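Local coordinates for protein lectin (Cicer arietinum, PDB 4YEH) that binds a magnesium ion in the central tunnel of its four-bladed hemopexin fold and may take part in metal ion transport, at residues G1-A6 / M170-A175; C63-E68 / K127-F132. All blocks are in the same frame, centred on the assembly; numbering follows the deposited sequence.

Contact 1. Residues G1-A6 / M170-A175; sequences GYINAA and MDSAFA. With MG (magnesium ion), chain C.
Two flat groups, the phenyl ring of Phe-174 and the carboxamide of Asn-4, help carry this contact. The ring meets the methyl of Ala-6 obliquely, with CD1 of Phe-174 3.7 Å from CB of Ala-6; beyond the two segments, Tyr-28 stacks against it edge-to-face and the Tyr-183 ring meets it. Alanine suits the place, since the strand axes come within 5.0 Å and cross at 32°. The amide of Asn-4 reaches the metal through its oxygen: CG lies anti to the backbone N (chi1 -150°), so a side chain that starts away from 170-175 brings OD1 to 2.6 Å from the magnesium ion. Asp-171 gives its main-chain O to the same ion, also at 2.6 Å, and Asp-62 O and Asp-118 O bind it too. Both strands carry a classic beta bulge, Asn-4 and Ala-5 facing Phe-18, Asp-171 and Ser-172 facing Phe-185. Farther along, where the two strands share no direct backbone bond, one water accepts from Ala-6 N and from Ala-173 N, the latter at 3.3 Å. Ser-172, small enough for the narrow gap, sets CB against the peptide at Asn-4, 3.6 Å from its C. These are the innermost strands of the first and last blades of a four-bladed propeller, brought side by side at ring closure. The ion receives no carboxylate charge directly from Asp-171, whose OD1 bonds weakly to Gly-187 N. Asn-4 O lies 2.7 Å from the magnesium ion and 2.8 Å from Asp-171 O, another acceptor, and the cation probably offsets the repulsion between these two oxygens.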
ATOM      1  N   GLY A   1       7.393  20.879   3.729  1.00 32.12           N
ATOM      2  CA  GLY A   1       6.360  20.208   4.569  1.00 29.86           C
ATOM      3  C   GLY A   1       5.099  21.047   4.807  1.00 32.06           C
ATOM      4  O   GLY A   1       4.910  21.621   5.900  1.00 35.09           O
ATOM      5  N   TYR A   2       4.219  21.129   3.809  1.00 29.14           N
ATOM      6  CA  TYR A   2       2.951  21.838   4.007  1.00 29.42           C
ATOM      7  C   TYR A   2       1.750  20.877   4.019  1.00 28.85           C
ATOM      8  O   TYR A   2       1.931  19.649   4.122  1.00 23.40           O
ATOM      9  CB  TYR A   2       2.756  22.909   2.952  1.00 28.03           C
ATOM     10  CG  TYR A   2       3.835  23.940   3.040  1.00 29.74           C
ATOM     11  CD1 TYR A   2       5.070  23.709   2.465  1.00 29.79           C
ATOM     12  CD2 TYR A   2       3.642  25.145   3.763  1.00 30.19           C
ATOM     13  CE1 TYR A   2       6.062  24.654   2.543  1.00 28.83           C
ATOM     14  CE2 TYR A   2       4.644  26.077   3.859  1.00 27.41           C
ATOM     15  CZ  TYR A   2       5.840  25.817   3.242  1.00 26.79           C
ATOM     16  OH  TYR A   2       6.833  26.725   3.298  1.00 26.83           O
ATOM     17  N   ILE A   3       0.547  21.460   3.933  1.00 25.82           N
ATOM     18  CA  ILE A   3      -0.706  20.713   3.940  1.00 24.01           C
ATOM     19  C   ILE A   3      -0.826  19.803   2.708  1.00 22.94           C
ATOM     20  O   ILE A   3      -0.603  20.210   1.575  1.00 23.50           O
ATOM     21  CB  ILE A   3      -1.900  21.659   4.097  1.00 23.68           C
ATOM     22  CG1 ILE A   3      -1.630  22.597   5.283  1.00 23.29           C
ATOM     23  CG2 ILE A   3      -3.163  20.875   4.379  1.00 23.66           C
ATOM     24  CD1 ILE A   3      -2.275  23.948   5.174  1.00 22.96           C
ATOM     25  N   ASN A   4      -1.177  18.562   2.970  1.00 22.09           N
ATOM     26  CA  ASN A   4      -1.152  17.530   1.986  1.00 22.66           C
ATOM     27  C   ASN A   4      -2.558  16.981   1.739  1.00 23.43           C
ATOM     28  O   ASN A   4      -2.865  16.504   0.650  1.00 23.91           O
ATOM     29  CB  ASN A   4      -0.218  16.413   2.435  1.00 21.89           C
ATOM     30  CG  ASN A   4       0.414  15.705   1.256  1.00 21.88           C
ATOM     31  OD1 ASN A   4       0.108  16.069   0.131  1.00 21.62           O
ATOM     32  ND2 ASN A   4       1.280  14.687   1.493  1.00 18.74           N
ATOM     33  N   ALA A   5      -3.420  17.089   2.750  1.00 22.28           N
ATOM     34  CA  ALA A   5      -4.736  16.490   2.671  1.00 21.51           C
ATOM     35  C   ALA A   5      -5.581  17.069   3.763  1.00 23.05           C
ATOM     36  O   ALA A   5      -5.125  17.235   4.923  1.00 23.15           O
ATOM     37  CB  ALA A   5      -4.657  14.994   2.829  1.00 21.46           C
ATOM     38  N   ALA A   6      -6.815  17.389   3.383  1.00 22.19           N
ATOM     39  CA  ALA A   6      -7.838  17.791   4.319  1.00 19.68           C
ATOM     40  C   ALA A   6      -9.189  17.283   3.885  1.00 19.20           C
ATOM     41  O   ALA A   6      -9.410  16.923   2.725  1.00 16.37           O
ATOM     42  CB  ALA A   6      -7.849  19.281   4.498  1.00 20.19           C
ATOM     43  N   MET A 170      -3.134  21.576  -7.097  1.00 22.96           N
ATOM     44  CA  MET A 170      -3.374  21.795  -5.685  1.00 22.81           C
ATOM     45  C   MET A 170      -2.920  20.633  -4.850  1.00 20.87           C
ATOM     46  O   MET A 170      -3.221  19.480  -5.183  1.00 20.84           O
ATOM     47  CB  MET A 170      -4.827  22.063  -5.415  1.00 24.04           C
ATOM     48  CG  MET A 170      -5.216  23.334  -6.082  1.00 27.66           C
ATOM     49  SD  MET A 170      -6.764  23.156  -6.940  1.00 38.52           S
ATOM     50  CE  MET A 170      -6.534  24.377  -8.230  1.00 32.72           C
ATOM     51  N   ASP A 171      -2.245  20.988  -3.755  1.00 17.71           N
ATOM     52  CA  ASP A 171      -1.578  20.115  -2.841  1.00 16.33           C
ATOM     53  C   ASP A 171      -2.573  19.522  -1.820  1.00 15.40           C
ATOM     54  O   ASP A 171      -2.433  18.382  -1.329  1.00 14.34           O
ATOM     55  CB  ASP A 171      -0.510  20.966  -2.097  1.00 17.02           C
ATOM     56  CG  ASP A 171       0.888  21.030  -2.816  1.00 18.72           C
ATOM     57  OD1 ASP A 171       1.849  21.608  -2.188  1.00 18.93           O
ATOM     58  OD2 ASP A 171       1.071  20.469  -3.941  1.00 17.60           O
ATOM     59  N   SER A 172      -3.553  20.329  -1.472  1.00 14.55           N
ATOM     60  CA  SER A 172      -4.522  19.970  -0.453  1.00 15.45           C
ATOM     61  C   SER A 172      -5.811  20.787  -0.648  1.00 14.84           C
ATOM     62  O   SER A 172      -5.755  21.846  -1.236  1.00 15.37           O
ATOM     63  CB  SER A 172      -3.908  20.167   0.916  1.00 16.37           C
ATOM     64  OG  SER A 172      -4.879  20.379   1.956  1.00 20.51           O
ATOM     65  N   ALA A 173      -6.968  20.267  -0.228  1.00 15.09           N
ATOM     66  CA  ALA A 173      -8.250  21.035  -0.261  1.00 15.67           C
ATOM     67  C   ALA A 173      -9.247  20.564   0.769  1.00 15.73           C
ATOM     68  O   ALA A 173      -9.172  19.449   1.217  1.00 16.64           O
ATOM     69  CB  ALA A 173      -8.914  20.982  -1.625  1.00 14.87           C
ATOM     70  N   PHE A 174     -10.151  21.456   1.168  1.00 16.24           N
ATOM     71  CA  PHE A 174     -11.348  21.060   1.878  1.00 16.10           C
ATOM     72  C   PHE A 174     -12.521  22.081   1.658  1.00 16.50           C
ATOM     73  O   PHE A 174     -12.274  23.244   1.368  1.00 17.64           O
ATOM     74  CB  PHE A 174     -11.019  20.684   3.341  1.00 15.67           C
ATOM     75  CG  PHE A 174     -10.825  21.865   4.283  1.00 17.22           C
ATOM     76  CD1 PHE A 174      -9.597  22.518   4.382  1.00 16.71           C
ATOM     77  CD2 PHE A 174     -11.867  22.291   5.117  1.00 17.92           C
ATOM     78  CE1 PHE A 174      -9.438  23.595   5.246  1.00 16.72           C
ATOM     79  CE2 PHE A 174     -11.712  23.368   5.980  1.00 17.19           C
ATOM     80  CZ  PHE A 174     -10.484  24.012   6.054  1.00 16.74           C
ATOM     81  N   ALA A 175     -13.774  21.621   1.696  1.00 16.79           N
ATOM     82  CA  ALA A 175     -14.955  22.514   1.662  1.00 17.02           C
ATOM     83  C   ALA A 175     -15.218  23.133   3.031  1.00 17.41           C
ATOM     84  O   ALA A 175     -14.973  22.496   4.067  1.00 15.18           O
ATOM     85  CB  ALA A 175     -16.216  21.767   1.188  1.00 17.13           C
TER
HETATM   86 MG    MG C 301      -1.731  15.943  -1.697  1.00 12.85          MG
HETATM   87  O   HOH W   1      -7.622  17.136   0.405  1.00  8.42           O

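Contact 2. Residues C63-E68 / K127-F132; sequences CSFDTE and KEVYLF
Chi1 of 59° puts CG of Phe-65 between its backbone N and carbonyl carbon, while Val-129, with CG1 anti to its backbone N (chi1 -173°), offers both methyls to the Phe-65 ring. The pair joins neighbouring blades of the hemopexin beta-propeller: 63-66 is the innermost strand of one four-stranded antiparallel sheet, and 128-133 is the second strand of the next. Their axes stay 8.6 Å apart and run nearly antiparallel, at 162°, a spacing bridged by side chains instead of main-chain bonds. CG1 of Val-129 sits over one face of the ring in a CH-pi contact, 3.6 Å from the centroid of the Phe-65 ring, displaced toward the rim where CD1 lies. CG2 of Val-129 lies past the rim beside CD1 and CE1, on the same side of the plane. A beta-branched valine suits a strand, and its branching puts one methyl over the face and one at the rim. Leu-131, two residues on and therefore on the same side of its strand, brings CD2 obliquely to 3.9 Å from CE2 of Phe-65. Around this core, Phe-73 meets the Phe-65 ring from the neighbouring strand of its own blade, and Ala-120 lies against both Phe-65 and Leu-131; its small methyl fits where large side chains from two sheets converge. At the outer end the chemistry turns polar. Both Glu-68 and Lys-127 are bent at chi2, and their long chains cross at about a right angle, partly exposed, as suits charged groups. Arg-122 is a second, weak and distant partner for Glu-68 OE1. The ion pair between the blades is itself long, with NZ of Lys-127 3.8 Å from OE2 of Glu-68 and, slightly nearer, 3.7 Å from CG of Glu-68.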
ATOM      1  N   CYS A  63      -4.341  12.810   0.290  1.00 11.81           N
ATOM      2  CA  CYS A  63      -5.597  13.330  -0.214  1.00 11.75           C
ATOM      3  C   CYS A  63      -6.731  12.725   0.641  1.00 13.18           C
ATOM      4  O   CYS A  63      -6.701  11.511   0.996  1.00 13.57           O
ATOM      5  CB  CYS A  63      -5.746  12.921  -1.665  1.00 11.03           C
ATOM      6  SG  CYS A  63      -7.182  13.578  -2.514  1.00 11.43           S
ATOM      7  N   SER A  64      -7.725  13.541   0.956  1.00 13.49           N
ATOM      8  CA  SER A  64      -8.946  13.057   1.565  1.00 14.00           C
ATOM      9  C   SER A  64     -10.224  13.953   1.257  1.00 13.77           C
ATOM     10  O   SER A  64     -10.107  15.036   0.727  1.00 13.95           O
ATOM     11  CB  SER A  64      -8.725  12.838   3.079  1.00 15.19           C
ATOM     12  OG  SER A  64      -8.156  14.006   3.694  1.00 18.18           O
ATOM     13  N   PHE A  65     -11.422  13.450   1.547  1.00 13.52           N
ATOM     14  CA  PHE A  65     -12.627  14.230   1.424  1.00 13.48           C
ATOM     15  C   PHE A  65     -13.779  13.788   2.319  1.00 14.21           C
ATOM     16  O   PHE A  65     -13.938  12.611   2.712  1.00 14.44           O
ATOM     17  CB  PHE A  65     -13.044  14.450  -0.045  1.00 13.15           C
ATOM     18  CG  PHE A  65     -13.283  13.178  -0.823  1.00 13.10           C
ATOM     19  CD1 PHE A  65     -14.566  12.701  -0.981  1.00 13.50           C
ATOM     20  CD2 PHE A  65     -12.250  12.513  -1.419  1.00 12.50           C
ATOM     21  CE1 PHE A  65     -14.808  11.556  -1.658  1.00 13.27           C
ATOM     22  CE2 PHE A  65     -12.490  11.393  -2.146  1.00 12.82           C
ATOM     23  CZ  PHE A  65     -13.778  10.910  -2.258  1.00 12.75           C
ATOM     24  N   ASP A  66     -14.584  14.767   2.695  1.00 16.37           N
ATOM     25  CA  ASP A  66     -15.768  14.475   3.505  1.00 17.16           C
ATOM     26  C   ASP A  66     -16.747  13.759   2.566  1.00 16.12           C
ATOM     27  O   ASP A  66     -16.790  14.070   1.356  1.00 14.33           O
ATOM     28  CB  ASP A  66     -16.400  15.763   4.046  1.00 18.41           C
ATOM     29  CG  ASP A  66     -17.604  15.466   4.984  1.00 21.90           C
ATOM     30  OD1 ASP A  66     -17.401  14.774   6.045  1.00 23.41           O
ATOM     31  OD2 ASP A  66     -18.742  15.963   4.688  1.00 20.84           O
ATOM     32  N   THR A  67     -17.538  12.824   3.081  1.00 14.42           N
ATOM     33  CA  THR A  67     -18.600  12.223   2.276  1.00 15.22           C
ATOM     34  C   THR A  67     -19.945  12.618   2.866  1.00 15.34           C
ATOM     35  O   THR A  67     -20.493  13.674   2.550  1.00 13.84           O
ATOM     36  CB  THR A  67     -18.491  10.689   2.245  1.00 15.61           C
ATOM     37  OG1 THR A  67     -18.370  10.189   3.582  1.00 15.16           O
ATOM     38  CG2 THR A  67     -17.277  10.258   1.436  1.00 14.55           C
ATOM     39  N   GLU A  68     -20.457  11.765   3.744  1.00 14.63           N
ATOM     40  CA  GLU A  68     -21.505  12.138   4.702  1.00 16.40           C
ATOM     41  C   GLU A  68     -21.321  11.491   6.058  1.00 15.55           C
ATOM     42  O   GLU A  68     -20.462  10.610   6.237  1.00 14.32           O
ATOM     43  CB  GLU A  68     -22.927  11.878   4.163  1.00 20.42           C
ATOM     44  CG  GLU A  68     -23.430  13.017   3.256  1.00 23.71           C
ATOM     45  CD  GLU A  68     -24.555  13.885   3.896  1.00 30.11           C
ATOM     46  OE1 GLU A  68     -24.509  15.139   3.738  1.00 29.41           O
ATOM     47  OE2 GLU A  68     -25.524  13.326   4.527  1.00 30.90           O
ATOM     48  N   LYS A 127     -24.282  13.875  -3.471  1.00 16.61           N
ATOM     49  CA  LYS A 127     -23.121  13.010  -3.137  1.00 16.31           C
ATOM     50  C   LYS A 127     -21.952  13.271  -4.062  1.00 15.97           C
ATOM     51  O   LYS A 127     -21.283  12.419  -4.502  1.00 15.23           O
ATOM     52  CB  LYS A 127     -23.454  11.519  -3.193  1.00 16.29           C
ATOM     53  CG  LYS A 127     -24.217  10.906  -2.059  1.00 19.71           C
ATOM     54  CD  LYS A 127     -24.506  11.866  -0.924  1.00 23.99           C
ATOM     55  CE  LYS A 127     -25.468  11.329   0.115  1.00 25.75           C
ATOM     56  NZ  LYS A 127     -26.115  12.430   0.846  1.00 24.61           N
ATOM     57  N   GLU A 128     -21.757  14.497  -4.395  1.00 15.55           N
ATOM     58  CA  GLU A 128     -20.772  14.782  -5.409  1.00 15.84           C
ATOM     59  C   GLU A 128     -19.502  15.271  -4.733  1.00 15.63           C
ATOM     60  O   GLU A 128     -19.547  15.986  -3.692  1.00 14.67           O
ATOM     61  CB  GLU A 128     -21.272  15.839  -6.408  1.00 15.83           C
ATOM     62  CG  GLU A 128     -22.394  15.331  -7.300  1.00 17.56           C
ATOM     63  CD  GLU A 128     -22.793  16.268  -8.475  1.00 20.18           C
ATOM     64  OE1 GLU A 128     -22.088  17.270  -8.838  1.00 17.29           O
ATOM     65  OE2 GLU A 128     -23.906  16.006  -9.016  1.00 22.13           O
ATOM     66  N   VAL A 129     -18.385  14.886  -5.354  1.00 14.50           N
ATOM     67  CA  VAL A 129     -17.045  15.286  -4.928  1.00 14.84           C
ATOM     68  C   VAL A 129     -16.193  15.763  -6.084  1.00 14.56           C
ATOM     69  O   VAL A 129     -16.303  15.225  -7.208  1.00 17.98           O
ATOM     70  CB  VAL A 129     -16.365  14.152  -4.164  1.00 14.00           C
ATOM     71  CG1 VAL A 129     -15.057  14.622  -3.567  1.00 14.21           C
ATOM     72  CG2 VAL A 129     -17.282  13.716  -3.055  1.00 12.97           C
ATOM     73  N   TYR A 130     -15.425  16.818  -5.847  1.00 13.26           N
ATOM     74  CA  TYR A 130     -14.378  17.294  -6.808  1.00 12.83           C
ATOM     75  C   TYR A 130     -12.948  16.845  -6.416  1.00 12.24           C
ATOM     76  O   TYR A 130     -12.539  16.967  -5.270  1.00 11.91           O
ATOM     77  CB  TYR A 130     -14.393  18.834  -7.001  1.00 12.89           C
ATOM     78  CG  TYR A 130     -15.686  19.405  -7.547  1.00 13.56           C
ATOM     79  CD1 TYR A 130     -15.818  19.689  -8.881  1.00 14.28           C
ATOM     80  CD2 TYR A 130     -16.766  19.683  -6.709  1.00 14.42           C
ATOM     81  CE1 TYR A 130     -16.989  20.219  -9.390  1.00 15.38           C
ATOM     82  CE2 TYR A 130     -17.952  20.204  -7.191  1.00 15.34           C
ATOM     83  CZ  TYR A 130     -18.079  20.459  -8.528  1.00 16.24           C
ATOM     84  OH  TYR A 130     -19.284  20.985  -8.979  1.00 16.65           O
ATOM     85  N   LEU A 131     -12.182  16.366  -7.387  1.00 12.37           N
ATOM     86  CA  LEU A 131     -10.853  15.870  -7.135  1.00 12.31           C
ATOM     87  C   LEU A 131      -9.820  16.446  -8.111  1.00 12.49           C
ATOM     88  O   LEU A 131     -10.092  16.611  -9.262  1.00 12.89           O
ATOM     89  CB  LEU A 131     -10.812  14.326  -7.152  1.00 11.83           C
ATOM     90  CG  LEU A 131     -11.872  13.642  -6.306  1.00 12.57           C
ATOM     91  CD1 LEU A 131     -13.133  13.302  -7.098  1.00 12.12           C
ATOM     92  CD2 LEU A 131     -11.227  12.373  -5.734  1.00 14.04           C
ATOM     93  N   PHE A 132      -8.602  16.671  -7.631  1.00 13.17           N
ATOM     94  CA  PHE A 132      -7.543  17.266  -8.413  1.00 13.20           C
ATOM     95  C   PHE A 132      -6.285  16.415  -8.395  1.00 13.54           C
ATOM     96  O   PHE A 132      -5.808  15.934  -7.318  1.00 13.69           O
ATOM     97  CB  PHE A 132      -7.250  18.624  -7.849  1.00 13.92           C
ATOM     98  CG  PHE A 132      -8.482  19.429  -7.607  1.00 14.14           C
ATOM     99  CD1 PHE A 132      -9.029  20.151  -8.633  1.00 14.57           C
ATOM    100  CD2 PHE A 132      -9.096  19.453  -6.381  1.00 15.04           C
ATOM    101  CE1 PHE A 132     -10.158  20.902  -8.451  1.00 14.84           C
ATOM    102  CE2 PHE A 132     -10.228  20.215  -6.182  1.00 15.87           C
ATOM    103  CZ  PHE A 132     -10.766  20.941  -7.227  1.00 14.89           C
TER

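Both contacts join adjacent blades of one propeller, and their centres lie 12 Å apart near the centre of the molecule. In sequence they come as 1-6, 63-68, 127-132 and 170-175, so contact 2 is nested within the loop that contact 1 closes. Contact 1 brings the first and last sheets together round the magnesium ion; contact 2 packs the second sheet on the third and involves no ligand of the ion, the side chain of Leu-131 lying about 11 Å from it. They touch where Ala-5 CB comes within 3.4 Å of Cys-63 N, joining the innermost strands of the first two blades. Ring closure and blade packing thus meet beside the metal-binding tunnel.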